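Local structure of sensor protein DivL (Caulobacter crescentus, 4Q20) at residues L119-D130 / A157-L168; V230-A238 / T248-T256. The protein is a membrane-bound sensor histidine kinase homologue required for cell division and growth that phosphorylates the cell-cycle regulator CtrA. All blocks are in the same frame, centred on the assembly; numbering follows the deposited sequence.

Contact 1. Residues L119-D130 / A157-L168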
loop_
_atom_site.group_PDB
_atom_site.type_symbol
_atom_site.label_atom_id
_atom_site.label_comp_id
_atom_site.label_asym_id
_atom_site.label_seq_id
_atom_site.Cartn_x
_atom_site.Cartn_y
_atom_site.Cartn_z
ATOM N N LEU A 119 21.457 -19.469 -5.798
ATOM C CA LEU A 119 20.353 -18.620 -6.230
ATOM C C LEU A 119 18.999 -19.364 -6.079
ATOM O O LEU A 119 18.034 -18.792 -5.556
ATOM C CB LEU A 119 20.611 -18.205 -7.691
ATOM C CG LEU A 119 19.707 -17.128 -8.326
ATOM C CD1 LEU A 119 20.157 -15.732 -7.940
ATOM C CD2 LEU A 119 19.717 -17.247 -9.827
ATOM N N LEU A 120 18.966 -20.653 -6.471
ATOM C CA LEU A 120 17.794 -21.518 -6.362
ATOM C C LEU A 120 17.485 -21.890 -4.906
ATOM O O LEU A 120 16.315 -21.873 -4.521
ATOM C CB LEU A 120 18.004 -22.791 -7.200
ATOM C CG LEU A 120 17.338 -22.816 -8.584
ATOM C CD1 LEU A 120 17.924 -21.767 -9.531
ATOM C CD2 LEU A 120 17.471 -24.170 -9.197
ATOM N N LEU A 121 18.516 -22.218 -4.097
ATOM C CA LEU A 121 18.334 -22.594 -2.687
ATOM C C LEU A 121 17.894 -21.407 -1.827
ATOM O O LEU A 121 17.163 -21.596 -0.850
ATOM C CB LEU A 121 19.610 -23.216 -2.100
ATOM C CG LEU A 121 19.901 -24.656 -2.524
ATOM C CD1 LEU A 121 21.380 -24.981 -2.383
ATOM C CD2 LEU A 121 19.031 -25.655 -1.760
ATOM N N ASN A 122 18.325 -20.186 -2.192
ATOM C CA ASN A 122 17.952 -18.969 -1.469
ATOM C C ASN A 122 16.483 -18.643 -1.732
ATOM O O ASN A 122 15.784 -18.239 -0.804
ATOM C CB ASN A 122 18.871 -17.811 -1.839
ATOM C CG ASN A 122 20.309 -18.043 -1.432
ATOM O OD1 ASN A 122 20.636 -18.998 -0.730
ATOM N ND2 ASN A 122 21.221 -17.230 -1.934
ATOM N N ALA A 123 15.994 -18.896 -2.965
ATOM C CA ALA A 123 14.592 -18.648 -3.292
ATOM C C ALA A 123 13.682 -19.666 -2.583
ATOM O O ALA A 123 12.572 -19.317 -2.169
ATOM C CB ALA A 123 14.383 -18.681 -4.796
ATOM N N GLN A 124 14.179 -20.896 -2.392
ATOM C CA GLN A 124 13.476 -21.989 -1.704
ATOM C C GLN A 124 13.336 -21.701 -0.190
ATOM O O GLN A 124 12.257 -21.919 0.377
ATOM C CB GLN A 124 14.216 -23.307 -1.939
ATOM C CG GLN A 124 13.539 -24.528 -1.323
ATOM C CD GLN A 124 14.479 -25.698 -1.194
ATOM O OE1 GLN A 124 15.622 -25.570 -0.734
ATOM N NE2 GLN A 124 14.019 -26.857 -1.622
ATOM N N GLU A 125 14.411 -21.203 0.459
ATOM C CA GLU A 125 14.359 -20.922 1.886
ATOM C C GLU A 125 13.540 -19.650 2.197
ATOM O O GLU A 125 12.919 -19.596 3.273
ATOM C CB GLU A 125 15.761 -20.867 2.523
ATOM C CG GLU A 125 16.713 -19.794 2.017
ATOM C CD GLU A 125 18.135 -19.914 2.531
ATOM O OE1 GLU A 125 18.329 -19.886 3.768
ATOM O OE2 GLU A 125 19.060 -20.024 1.694
ATOM N N ARG A 126 13.524 -18.643 1.280
ATOM C CA ARG A 126 12.735 -17.419 1.481
ATOM C C ARG A 126 11.232 -17.719 1.374
ATOM O O ARG A 126 10.426 -17.080 2.051
ATOM C CB ARG A 126 13.112 -16.308 0.477
ATOM C CG ARG A 126 14.458 -15.620 0.734
ATOM C CD ARG A 126 14.710 -14.430 -0.196
ATOM N NE ARG A 126 14.500 -14.737 -1.614
ATOM C CZ ARG A 126 15.453 -15.054 -2.496
ATOM N NH1 ARG A 126 16.731 -15.085 -2.127
ATOM N NH2 ARG A 126 15.137 -15.318 -3.762
ATOM N N ALA A 127 10.856 -18.703 0.532
ATOM C CA ALA A 127 9.450 -19.059 0.312
ATOM C C ALA A 127 8.968 -20.255 1.156
ATOM O O ALA A 127 7.760 -20.477 1.231
ATOM C CB ALA A 127 9.222 -19.343 -1.155
ATOM N N LEU A 128 9.896 -21.009 1.782
ATOM C CA LEU A 128 9.626 -22.190 2.599
ATOM C C LEU A 128 8.451 -22.009 3.597
ATOM O O LEU A 128 7.605 -22.902 3.676
ATOM C CB LEU A 128 10.898 -22.585 3.366
ATOM C CG LEU A 128 11.031 -24.052 3.765
ATOM C CD1 LEU A 128 11.436 -24.914 2.572
ATOM C CD2 LEU A 128 12.068 -24.216 4.843
ATOM N N LYS A 129 8.391 -20.875 4.329
ATOM C CA LYS A 129 7.326 -20.606 5.299
ATOM C C LYS A 129 5.941 -20.479 4.628
ATOM O O LYS A 129 4.986 -21.094 5.109
ATOM C CB LYS A 129 7.626 -19.346 6.133
ATOM C CG LYS A 129 8.474 -19.605 7.369
ATOM C CD LYS A 129 8.538 -18.370 8.257
ATOM C CE LYS A 129 9.496 -18.511 9.415
ATOM N NZ LYS A 129 9.454 -17.327 10.328
ATOM N N ASP A 130 5.836 -19.707 3.521
ATOM C CA ASP A 130 4.582 -19.509 2.771
ATOM C C ASP A 130 4.118 -20.820 2.061
ATOM O O ASP A 130 2.930 -20.983 1.769
ATOM C CB ASP A 130 4.731 -18.355 1.754
ATOM C CG ASP A 130 4.985 -16.966 2.365
ATOM O OD1 ASP A 130 4.413 -16.667 3.447
ATOM O OD2 ASP A 130 5.710 -16.158 1.734
ATOM N N ALA A 157 17.225 -12.807 -8.082
ATOM C CA ALA A 157 16.594 -13.312 -6.846
ATOM C C ALA A 157 15.132 -12.880 -6.773
ATOM O O ALA A 157 14.253 -13.661 -6.403
ATOM C CB ALA A 157 17.343 -12.812 -5.620
ATOM N N GLN A 158 14.880 -11.640 -7.169
ATOM C CA GLN A 158 13.557 -11.034 -7.227
ATOM C C GLN A 158 12.708 -11.738 -8.316
ATOM O O GLN A 158 11.523 -12.001 -8.088
ATOM C CB GLN A 158 13.719 -9.536 -7.500
ATOM C CG GLN A 158 12.433 -8.738 -7.559
ATOM C CD GLN A 158 12.677 -7.245 -7.657
ATOM O OE1 GLN A 158 13.792 -6.752 -7.939
ATOM N NE2 GLN A 158 11.621 -6.491 -7.407
ATOM N N THR A 159 13.328 -12.094 -9.460
ATOM C CA THR A 159 12.659 -12.814 -10.543
ATOM C C THR A 159 12.146 -14.182 -10.019
ATOM O O THR A 159 10.955 -14.494 -10.165
ATOM C CB THR A 159 13.609 -12.958 -11.762
ATOM O OG1 THR A 159 13.852 -11.677 -12.342
ATOM C CG2 THR A 159 13.053 -13.874 -12.826
ATOM N N LEU A 160 13.031 -14.960 -9.378
ATOM C CA LEU A 160 12.675 -16.261 -8.814
ATOM C C LEU A 160 11.615 -16.145 -7.731
ATOM O O LEU A 160 10.671 -16.945 -7.716
ATOM C CB LEU A 160 13.904 -16.976 -8.273
ATOM C CG LEU A 160 14.977 -17.320 -9.314
ATOM C CD1 LEU A 160 16.175 -17.900 -8.636
ATOM C CD2 LEU A 160 14.433 -18.275 -10.416
ATOM N N ASP A 161 11.712 -15.119 -6.887
ATOM C CA ASP A 161 10.727 -14.890 -5.840
ATOM C C ASP A 161 9.325 -14.716 -6.414
ATOM O O ASP A 161 8.382 -15.344 -5.913
ATOM C CB ASP A 161 11.110 -13.672 -4.995
ATOM C CG ASP A 161 12.101 -13.960 -3.881
ATOM O OD1 ASP A 161 12.389 -15.167 -3.630
ATOM O OD2 ASP A 161 12.556 -12.983 -3.219
ATOM N N HIS A 162 9.194 -13.906 -7.491
ATOM C CA HIS A 162 7.912 -13.653 -8.142
ATOM C C HIS A 162 7.341 -14.909 -8.736
ATOM O O HIS A 162 6.140 -15.138 -8.585
ATOM C CB HIS A 162 8.033 -12.566 -9.206
ATOM C CG HIS A 162 8.019 -11.210 -8.604
ATOM N ND1 HIS A 162 9.189 -10.538 -8.312
ATOM C CD2 HIS A 162 6.974 -10.488 -8.147
ATOM C CE1 HIS A 162 8.817 -9.420 -7.727
ATOM N NE2 HIS A 162 7.493 -9.346 -7.609
ATOM N N LEU A 163 8.202 -15.743 -9.371
ATOM C CA LEU A 163 7.785 -17.000 -9.977
ATOM C C LEU A 163 7.364 -18.045 -8.935
ATOM O O LEU A 163 6.370 -18.730 -9.160
ATOM C CB LEU A 163 8.887 -17.565 -10.890
ATOM C CG LEU A 163 9.160 -16.780 -12.183
ATOM C CD1 LEU A 163 10.227 -17.453 -13.013
ATOM C CD2 LEU A 163 7.885 -16.546 -12.993
ATOM N N VAL A 164 8.074 -18.136 -7.791
ATOM C CA VAL A 164 7.748 -19.072 -6.695
ATOM C C VAL A 164 6.420 -18.686 -5.996
ATOM O O VAL A 164 5.611 -19.575 -5.691
ATOM C CB VAL A 164 8.908 -19.159 -5.673
ATOM C CG1 VAL A 164 8.509 -19.955 -4.436
ATOM C CG2 VAL A 164 10.151 -19.756 -6.317
ATOM N N GLU A 165 6.197 -17.388 -5.732
ATOM C CA GLU A 165 4.976 -16.961 -5.054
ATOM C C GLU A 165 3.782 -17.100 -5.978
ATOM O O GLU A 165 2.700 -17.484 -5.511
ATOM C CB GLU A 165 5.097 -15.528 -4.487
ATOM C CG GLU A 165 5.927 -15.462 -3.210
ATOM C CD GLU A 165 5.423 -16.186 -1.966
ATOM O OE1 GLU A 165 4.257 -16.651 -1.959
ATOM O OE2 GLU A 165 6.199 -16.272 -0.984
ATOM N N ASN A 166 3.988 -16.857 -7.294
ATOM C CA ASN A 166 2.963 -17.066 -8.324
ATOM C C ASN A 166 2.578 -18.553 -8.352
ATOM O O ASN A 166 1.380 -18.874 -8.367
ATOM C CB ASN A 166 3.458 -16.590 -9.702
ATOM C CG ASN A 166 2.596 -17.022 -10.861
ATOM O OD1 ASN A 166 1.515 -16.474 -11.087
ATOM N ND2 ASN A 166 3.056 -18.033 -11.609
ATOM N N ALA A 167 3.600 -19.449 -8.317
ATOM C CA ALA A 167 3.431 -20.902 -8.298
ATOM C C ALA A 167 2.688 -21.362 -7.034
ATOM O O ALA A 167 1.748 -22.139 -7.149
ATOM C CB ALA A 167 4.785 -21.587 -8.389
ATOM N N LEU A 168 3.065 -20.842 -5.840
ATOM C CA LEU A 168 2.431 -21.213 -4.570
ATOM C C LEU A 168 0.942 -20.842 -4.517
ATOM O O LEU A 168 0.151 -21.562 -3.900
ATOM C CB LEU A 168 3.164 -20.577 -3.383
ATOM C CG LEU A 168 4.538 -21.126 -3.020
ATOM C CD1 LEU A 168 5.142 -20.307 -1.879
ATOM C CD2 LEU A 168 4.485 -22.620 -2.681
#
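Arg126 grips Asp161 side-on, with NE and NH2 both directed at one carboxylate oxygen. The NH2 bond to Asp161 OD1 measures 2.8 Å and the NE bond to the same oxygen 3.0 Å; a weak third bond runs from NE to OD2. OD1 lies in the guanidinium plane, at its edge, but the carboxylate is turned 73° from that plane: NE meets the syn lone pair of OD1, whereas NH2 comes from above the carboxylate. The bend of the arginine chain at chi3 folds the guanidinium back over its own helix, so that Asn122 O and Ala123 CA lie against one of its faces.

Next to the salt bridge runs an apolar strip. Leu160 supplies the most contact area, its CD1 standing 3.6 Å from Leu119 CG and its CB 3.9 Å from the methyl of Ala123. Leu119 crosses Leu160 at about a right angle; a chi1 of -171°, which puts CG anti to the backbone nitrogen, sends its branched end that way. One turn further on, Ala127 CB meets Val164 CG1 at 3.4 Å, and Leu168 CD1 reaches the backbone of Ala127 and Asp130. With alanines at positions 123 and 127 in the interface, the axes come within 9.5 Å, at a crossing angle of -47°.

At the far end, Asp130 OD2 and Glu165 OE2 are 2.8 Å apart, their carboxylate planes steeply inclined to each other. Arginines from helix 73-103 offset this acidic pair: Arg83 binds Asp130 and Arg91 binds Glu165, which probably eases the approach of the two acids.

Helices 116-133 and 153-170 pack side by side over the mixed sheet of the ATPase-like domain. Ala123 and Val164 both rest on Leu179 of strand 176-183, while Ala127 and Val164 share Leu138 of strand 137-141.

Contact 2. Residues V230-A238 / T248-T256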
loop_
_atom_site.group_PDB
_atom_site.type_symbol
_atom_site.label_atom_id
_atom_site.label_comp_id
_atom_site.label_asym_id
_atom_site.label_seq_id
_atom_site.Cartn_x
_atom_site.Cartn_y
_atom_site.Cartn_z
ATOM N N VAL A 230 14.317 -10.245 -16.899
ATOM C CA VAL A 230 14.987 -11.260 -17.705
ATOM C C VAL A 230 15.357 -10.661 -19.075
ATOM O O VAL A 230 16.436 -10.950 -19.596
ATOM C CB VAL A 230 14.127 -12.544 -17.817
ATOM C CG1 VAL A 230 14.691 -13.512 -18.837
ATOM C CG2 VAL A 230 13.991 -13.219 -16.456
ATOM N N GLU A 231 14.504 -9.793 -19.628
ATOM C CA GLU A 231 14.772 -9.159 -20.921
ATOM C C GLU A 231 15.890 -8.131 -20.815
ATOM O O GLU A 231 16.574 -7.890 -21.809
ATOM C CB GLU A 231 13.518 -8.547 -21.518
ATOM C CG GLU A 231 12.590 -9.622 -22.020
ATOM C CD GLU A 231 11.454 -9.203 -22.921
ATOM O OE1 GLU A 231 11.203 -7.984 -23.050
ATOM O OE2 GLU A 231 10.830 -10.108 -23.524
ATOM N N LEU A 232 16.104 -7.560 -19.611
ATOM C CA LEU A 232 17.181 -6.611 -19.312
ATOM C C LEU A 232 18.525 -7.345 -19.283
ATOM O O LEU A 232 19.564 -6.726 -19.506
ATOM C CB LEU A 232 16.894 -5.966 -17.953
ATOM C CG LEU A 232 17.037 -4.435 -17.769
ATOM C CD1 LEU A 232 16.428 -3.638 -18.927
ATOM C CD2 LEU A 232 16.396 -4.003 -16.452
ATOM N N HIS A 233 18.495 -8.672 -19.002
ATOM C CA HIS A 233 19.657 -9.569 -18.975
ATOM C C HIS A 233 19.966 -10.153 -20.378
ATOM O O HIS A 233 20.815 -11.029 -20.496
ATOM C CB HIS A 233 19.406 -10.718 -17.993
ATOM C CG HIS A 233 19.619 -10.350 -16.553
ATOM N ND1 HIS A 233 18.557 -10.013 -15.729
ATOM C CD2 HIS A 233 20.755 -10.336 -15.824
ATOM C CE1 HIS A 233 19.086 -9.764 -14.547
ATOM N NE2 HIS A 233 20.403 -9.949 -14.557
ATOM N N GLY A 234 19.259 -9.679 -21.411
ATOM C CA GLY A 234 19.380 -10.161 -22.787
ATOM C C GLY A 234 18.633 -11.467 -23.029
ATOM O O GLY A 234 18.836 -12.131 -24.049
ATOM N N GLY A 235 17.762 -11.838 -22.098
ATOM C CA GLY A 235 16.986 -13.073 -22.180
ATOM C C GLY A 235 15.518 -12.897 -22.509
ATOM O O GLY A 235 15.092 -11.835 -22.969
ATOM N N TRP A 236 14.749 -13.971 -22.332
ATOM C CA TRP A 236 13.312 -14.035 -22.614
ATOM C C TRP A 236 12.650 -15.078 -21.706
ATOM O O TRP A 236 13.341 -15.889 -21.094
ATOM C CB TRP A 236 13.024 -14.304 -24.099
ATOM C CG TRP A 236 13.619 -15.566 -24.654
ATOM C CD1 TRP A 236 14.909 -15.767 -25.040
ATOM C CD2 TRP A 236 12.924 -16.793 -24.914
ATOM N NE1 TRP A 236 15.074 -17.061 -25.477
ATOM C CE2 TRP A 236 13.876 -17.715 -25.404
ATOM C CE3 TRP A 236 11.594 -17.223 -24.719
ATOM C CZ2 TRP A 236 13.532 -19.031 -25.758
ATOM C CZ3 TRP A 236 11.260 -18.528 -25.050
ATOM C CH2 TRP A 236 12.214 -19.413 -25.587
ATOM N N VAL A 237 11.319 -14.977 -21.536
ATOM C CA VAL A 237 10.557 -15.844 -20.629
ATOM C C VAL A 237 9.494 -16.571 -21.406
ATOM O O VAL A 237 9.059 -16.109 -22.443
ATOM C CB VAL A 237 9.946 -15.106 -19.396
ATOM C CG1 VAL A 237 11.026 -14.638 -18.467
ATOM C CG2 VAL A 237 9.076 -13.927 -19.808
ATOM N N ALA A 238 9.079 -17.712 -20.899
ATOM C CA ALA A 238 8.060 -18.542 -21.529
ATOM C C ALA A 238 7.189 -19.224 -20.475
ATOM O O ALA A 238 7.608 -19.392 -19.330
ATOM C CB ALA A 238 8.714 -19.580 -22.423
ATOM N N THR A 248 4.701 -24.351 -16.098
ATOM C CA THR A 248 6.146 -24.157 -16.032
ATOM C C THR A 248 6.474 -22.813 -16.616
ATOM O O THR A 248 6.056 -22.517 -17.735
ATOM C CB THR A 248 6.940 -25.279 -16.734
ATOM O OG1 THR A 248 6.369 -26.534 -16.385
ATOM C CG2 THR A 248 8.443 -25.264 -16.377
ATOM N N PHE A 249 7.233 -22.016 -15.858
ATOM C CA PHE A 249 7.752 -20.713 -16.255
ATOM C C PHE A 249 9.251 -20.867 -16.435
ATOM O O PHE A 249 9.947 -21.287 -15.511
ATOM C CB PHE A 249 7.423 -19.630 -15.206
ATOM C CG PHE A 249 6.004 -19.112 -15.269
ATOM C CD1 PHE A 249 4.985 -19.737 -14.556
ATOM C CD2 PHE A 249 5.679 -18.010 -16.063
ATOM C CE1 PHE A 249 3.664 -19.268 -14.627
ATOM C CE2 PHE A 249 4.358 -17.538 -16.132
ATOM C CZ PHE A 249 3.361 -18.162 -15.404
ATOM N N THR A 250 9.744 -20.567 -17.621
ATOM C CA THR A 250 11.172 -20.669 -17.907
ATOM C C THR A 250 11.767 -19.298 -18.183
ATOM O O THR A 250 11.165 -18.503 -18.906
ATOM C CB THR A 250 11.434 -21.594 -19.125
ATOM O OG1 THR A 250 10.589 -22.756 -19.070
ATOM C CG2 THR A 250 12.906 -22.006 -19.247
ATOM N N CYS A 251 12.978 -19.066 -17.666
ATOM C CA CYS A 251 13.808 -17.891 -17.922
ATOM C C CYS A 251 14.924 -18.361 -18.794
ATOM O O CYS A 251 15.695 -19.217 -18.379
ATOM C CB CYS A 251 14.342 -17.265 -16.635
ATOM S SG CYS A 251 13.058 -16.788 -15.456
ATOM N N HIS A 252 15.004 -17.861 -19.999
ATOM C CA HIS A 252 16.069 -18.247 -20.891
ATOM C C HIS A 252 17.107 -17.167 -20.835
ATOM O O HIS A 252 16.832 -16.019 -21.205
ATOM C CB HIS A 252 15.524 -18.459 -22.302
ATOM C CG HIS A 252 14.548 -19.583 -22.397
ATOM N ND1 HIS A 252 14.922 -20.818 -22.900
ATOM C CD2 HIS A 252 13.237 -19.619 -22.063
ATOM C CE1 HIS A 252 13.836 -21.566 -22.852
ATOM N NE2 HIS A 252 12.795 -20.893 -22.356
ATOM N N LEU A 253 18.281 -17.506 -20.290
ATOM C CA LEU A 253 19.394 -16.560 -20.141
ATOM C C LEU A 253 20.549 -16.993 -21.020
ATOM O O LEU A 253 21.095 -18.066 -20.773
ATOM C CB LEU A 253 19.831 -16.458 -18.671
ATOM C CG LEU A 253 18.778 -15.963 -17.675
ATOM C CD1 LEU A 253 19.215 -16.240 -16.252
ATOM C CD2 LEU A 253 18.460 -14.483 -17.883
ATOM N N PRO A 254 20.886 -16.246 -22.096
ATOM C CA PRO A 254 21.976 -16.693 -22.980
ATOM C C PRO A 254 23.366 -16.550 -22.340
ATOM O O PRO A 254 23.574 -15.698 -21.475
ATOM C CB PRO A 254 21.832 -15.794 -24.217
ATOM C CG PRO A 254 21.230 -14.539 -23.685
ATOM C CD PRO A 254 20.300 -14.976 -22.568
ATOM N N GLU A 255 24.311 -17.397 -22.789
ATOM C CA GLU A 255 25.712 -17.414 -22.371
ATOM C C GLU A 255 26.450 -16.234 -22.993
ATOM O O GLU A 255 26.183 -15.870 -24.145
ATOM C CB GLU A 255 26.409 -18.732 -22.792
ATOM C CG GLU A 255 25.959 -20.007 -22.088
ATOM C CD GLU A 255 26.635 -21.278 -22.573
ATOM O OE1 GLU A 255 27.126 -21.300 -23.726
ATOM O OE2 GLU A 255 26.691 -22.254 -21.789
ATOM N N THR A 256 27.400 -15.659 -22.245
ATOM C CA THR A 256 28.203 -14.530 -22.692
ATOM C C THR A 256 29.622 -15.061 -22.934
ATOM O O THR A 256 30.389 -15.219 -21.976
ATOM C CB THR A 256 28.089 -13.392 -21.663
ATOM O OG1 THR A 256 26.707 -13.242 -21.283
ATOM C CG2 THR A 256 28.643 -12.071 -22.187
#
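Val230, on the last turn of helix 222-232, spreads its two methyls over the neighbouring strand: CG2 lies 3.8 Å from Cys251 SG and CG1 4.0 Å from Leu253 CD2. The same leucine methyl touches CB of His233; the ring of this residue bonds through ND1 to Leu229 O and through NE2 to Asp152 N. A Schellman motif then ends the helix, with Gly234 at positive phi as its C-prime residue and Gly235 N bonded to Val230 O. Pro254 packs against this turn, its CG 3.4 Å from Gly234 O. Gly235 CA sits 3.1 Å from His252 O, in tight contact with the strand.

From Trp236 the chain runs antiparallel to strand 248-254. Trp236 and His252 form a hydrogen-bonded pair, with His252 N to Trp236 O the shorter bond at 2.8 Å. Their rings make an offset stack, the six-membered ring and the imidazole 3.8 Å apart at their centroids and only 2° from parallel. Trp236 CG lies between its own backbone nitrogen and carbonyl carbon (chi1 58°), which lays the indole across its partner; His252 CB completes the cover as a CH-pi contact over the five-membered ring. Glu187 accepts from His252 ND1. Val237 turns to the other face, with Cys251, as a non-hydrogen-bonded pair, and Ala238 closes a second hydrogen-bonded pair with Thr250.

The two strands form the hairpin at one edge of the mixed sheet. Strand 247-254 pairs on its other side with strand 187-194, while helices 222-232 and 153-170 cover the face bearing Val237 and Cys251.

In the fold
Contact 1 closes before contact 2 opens along the chain, and their centres lie about 17 Å apart within the ATP-binding, GHKL-type domain. Both belong to one alpha/beta sandwich: helices 116-133 and 153-170 of contact 1 lie on the mixed sheet whose edge hairpin is contact 2. Helix 153-170 links them directly. Leu163 CD1 packs 3.8 Å from Cys251 SG, and Thr159 CG2 is equally near Val230 CG2; the side of the helix bearing Thr159 and Leu163, roughly opposite the one bearing Asp161, meets strand 247-254 and helix 222-232. Contact 1 joins two helices lying on the sheet, and contact 2 joins the end of helix 222-232 to the edge hairpin, with helix 153-170 packing on both.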